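PDB 4RK1: ribose transcriptional regulator from Enterococcus faecium DO, which binds ribose in the cleft of its sugar-binding domain and probably regulates transcription as a DNA-binding repressor of the LacI family. Local coordinates for residues A104-D109 and E263-V268. Sequence-based numbering, arbitrary orientation.
Sequences AVRTDD and EKRLPV
A104-T107 and E263-L266 pair as neighbouring parallel strands whose axes approach to 4.5 Å at an angle of 23°, with R106 at the centre of the register: R106 N donates to K264 O (2.9 Å) and R106 O accepts from L266 N (2.7 Å). K264 N to A104 O extends the pairing at one end; at the other, D108 N reaches L266 O only through a weak bond. On one face the charged chains of E263, R106 and R265 lie beside the methyl of A104. E263 extends with CG anti to the backbone N (chi1 178°), then bends at chi2, which brings its carboxylate past A104 to R106. There E263 OE2 accepts from R106 NE at 2.9 Å in a salt bridge, met nearly along the C-O direction and within the guanidinium plane of R106, although the two flat groups are turned 45° apart. R106 NH2 is held further by K96 O and S98 OG. R265 bends at chi3 and sets one face of its guanidinium, toward the rim, against R106 CB, while R265 NH2 comes 2.8 Å from T107 O. A water bonded to D109 OD2 makes a weak link to the same NH2. On the opposite face, which carries V105, K264, T107 and L266, V105 CG1 meets L266 CD1 at 4.0 Å, with V105 packing onto helix 239-255. D108 N-caps helix 109-122, and D109 forms a salt bridge with R143 of the ribose pocket. This parallel pair belongs to the N-terminal Rossmann-like subdomain of the periplasmic-binding-protein fold, where strand 263-271 pairs with 103-107 before carrying the chain across to the C-terminal subdomain.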
loop_
_atom_site.group_PDB
_atom_site.type_symbol
_atom_site.label_atom_id
_atom_site.label_comp_id
_atom_site.label_asym_id
_atom_site.label_seq_id
_atom_site.Cartn_x
_atom_site.Cartn_y
_atom_site.Cartn_z
ATOM N N ALA B 104 -15.910 -19.160 4.002
ATOM C CA ALA B 104 -15.891 -17.705 3.927
ATOM C C ALA B 104 -15.448 -17.119 5.250
ATOM O O ALA B 104 -15.643 -17.735 6.308
ATOM C CB ALA B 104 -17.267 -17.184 3.562
ATOM N N VAL B 105 -14.834 -15.934 5.187
ATOM C CA VAL B 105 -14.553 -15.131 6.378
ATOM C C VAL B 105 -15.054 -13.731 6.100
ATOM O O VAL B 105 -14.755 -13.163 5.053
ATOM C CB VAL B 105 -13.055 -14.961 6.687
ATOM C CG1 VAL B 105 -12.892 -14.480 8.131
ATOM C CG2 VAL B 105 -12.296 -16.235 6.434
ATOM N N ARG B 106 -15.789 -13.171 7.050
ATOM C CA ARG B 106 -16.357 -11.849 6.895
ATOM C C ARG B 106 -16.191 -11.062 8.173
ATOM O O ARG B 106 -15.965 -11.630 9.231
ATOM C CB ARG B 106 -17.832 -11.973 6.525
ATOM C CG ARG B 106 -18.028 -12.907 5.348
ATOM C CD ARG B 106 -19.122 -12.463 4.433
ATOM N NE ARG B 106 -19.261 -13.367 3.302
ATOM C CZ ARG B 106 -18.794 -13.162 2.073
ATOM N NH1 ARG B 106 -18.105 -12.069 1.765
ATOM N NH2 ARG B 106 -19.019 -14.072 1.134
ATOM N N THR B 107 -16.281 -9.748 8.065
ATOM C CA THR B 107 -16.293 -8.911 9.240
ATOM C C THR B 107 -17.677 -8.284 9.333
ATOM O O THR B 107 -18.432 -8.319 8.373
ATOM C CB THR B 107 -15.189 -7.859 9.187
ATOM O OG1 THR B 107 -15.396 -7.006 8.058
ATOM C CG2 THR B 107 -13.829 -8.535 9.071
ATOM N N ASP B 108 -18.003 -7.706 10.480
ATOM C CA ASP B 108 -19.368 -7.234 10.739
ATOM C C ASP B 108 -19.579 -5.810 10.230
ATOM O O ASP B 108 -19.565 -4.843 10.998
ATOM C CB ASP B 108 -19.683 -7.321 12.242
ATOM C CG ASP B 108 -21.178 -7.355 12.525
ATOM O OD1 ASP B 108 -21.996 -6.876 11.687
ATOM O OD2 ASP B 108 -21.536 -7.865 13.606
ATOM N N ASP B 109 -19.794 -5.707 8.924
ATOM C CA ASP B 109 -19.978 -4.431 8.246
ATOM C C ASP B 109 -21.175 -3.627 8.750
ATOM O O ASP B 109 -21.063 -2.413 8.952
ATOM C CB ASP B 109 -20.134 -4.677 6.742
ATOM C CG ASP B 109 -18.862 -5.230 6.122
ATOM O OD1 ASP B 109 -17.869 -4.486 6.094
ATOM O OD2 ASP B 109 -18.855 -6.400 5.691
ATOM N N GLU B 263 -18.660 -20.253 7.627
ATOM C CA GLU B 263 -18.730 -18.835 7.314
ATOM C C GLU B 263 -18.435 -18.097 8.602
ATOM O O GLU B 263 -19.332 -17.844 9.404
ATOM C CB GLU B 263 -20.091 -18.440 6.738
ATOM C CG GLU B 263 -20.202 -16.940 6.441
ATOM C CD GLU B 263 -20.913 -16.625 5.133
ATOM O OE1 GLU B 263 -21.681 -17.476 4.632
ATOM O OE2 GLU B 263 -20.697 -15.516 4.597
ATOM N N LYS B 264 -17.158 -17.787 8.809
ATOM C CA LYS B 264 -16.724 -17.153 10.038
ATOM C C LYS B 264 -17.005 -15.673 9.951
ATOM O O LYS B 264 -16.940 -15.092 8.875
ATOM C CB LYS B 264 -15.243 -17.415 10.297
ATOM C CG LYS B 264 -14.981 -18.845 10.733
ATOM C CD LYS B 264 -13.671 -19.017 11.492
ATOM C CE LYS B 264 -13.789 -20.097 12.563
ATOM N NZ LYS B 264 -12.637 -21.038 12.549
ATOM N N ARG B 265 -17.372 -15.072 11.073
ATOM C CA ARG B 265 -17.567 -13.628 11.101
ATOM C C ARG B 265 -16.752 -13.048 12.234
ATOM O O ARG B 265 -16.858 -13.499 13.363
ATOM C CB ARG B 265 -19.048 -13.242 11.223
ATOM C CG ARG B 265 -19.276 -11.754 10.941
ATOM C CD ARG B 265 -20.738 -11.407 10.714
ATOM N NE ARG B 265 -21.239 -11.881 9.421
ATOM C CZ ARG B 265 -21.176 -11.211 8.268
ATOM N NH1 ARG B 265 -21.681 -11.763 7.170
ATOM N NH2 ARG B 265 -20.621 -10.001 8.188
ATOM N N LEU B 266 -15.916 -12.060 11.914
ATOM C CA LEU B 266 -15.051 -11.426 12.899
ATOM C C LEU B 266 -15.627 -10.060 13.243
ATOM O O LEU B 266 -16.245 -9.410 12.391
ATOM C CB LEU B 266 -13.629 -11.282 12.356
ATOM C CG LEU B 266 -12.964 -12.557 11.835
ATOM C CD1 LEU B 266 -11.617 -12.216 11.222
ATOM C CD2 LEU B 266 -12.800 -13.593 12.933
ATOM N N PRO B 267 -15.450 -9.631 14.499
ATOM C CA PRO B 267 -16.021 -8.379 14.925
ATOM C C PRO B 267 -15.183 -7.198 14.481
ATOM O O PRO B 267 -13.998 -7.336 14.204
ATOM C CB PRO B 267 -15.990 -8.495 16.458
ATOM C CG PRO B 267 -14.765 -9.300 16.715
ATOM C CD PRO B 267 -14.784 -10.333 15.620
ATOM N N VAL B 268 -15.814 -6.040 14.435
ATOM C CA VAL B 268 -15.118 -4.779 14.209
ATOM C C VAL B 268 -15.088 -4.071 15.542
ATOM O O VAL B 268 -15.682 -4.546 16.510
ATOM C CB VAL B 268 -15.818 -3.917 13.144
ATOM C CG1 VAL B 268 -15.812 -4.637 11.806
ATOM C CG2 VAL B 268 -17.239 -3.560 13.558
HETATM O O HOH W 1 -21.006 -7.943 5.460
#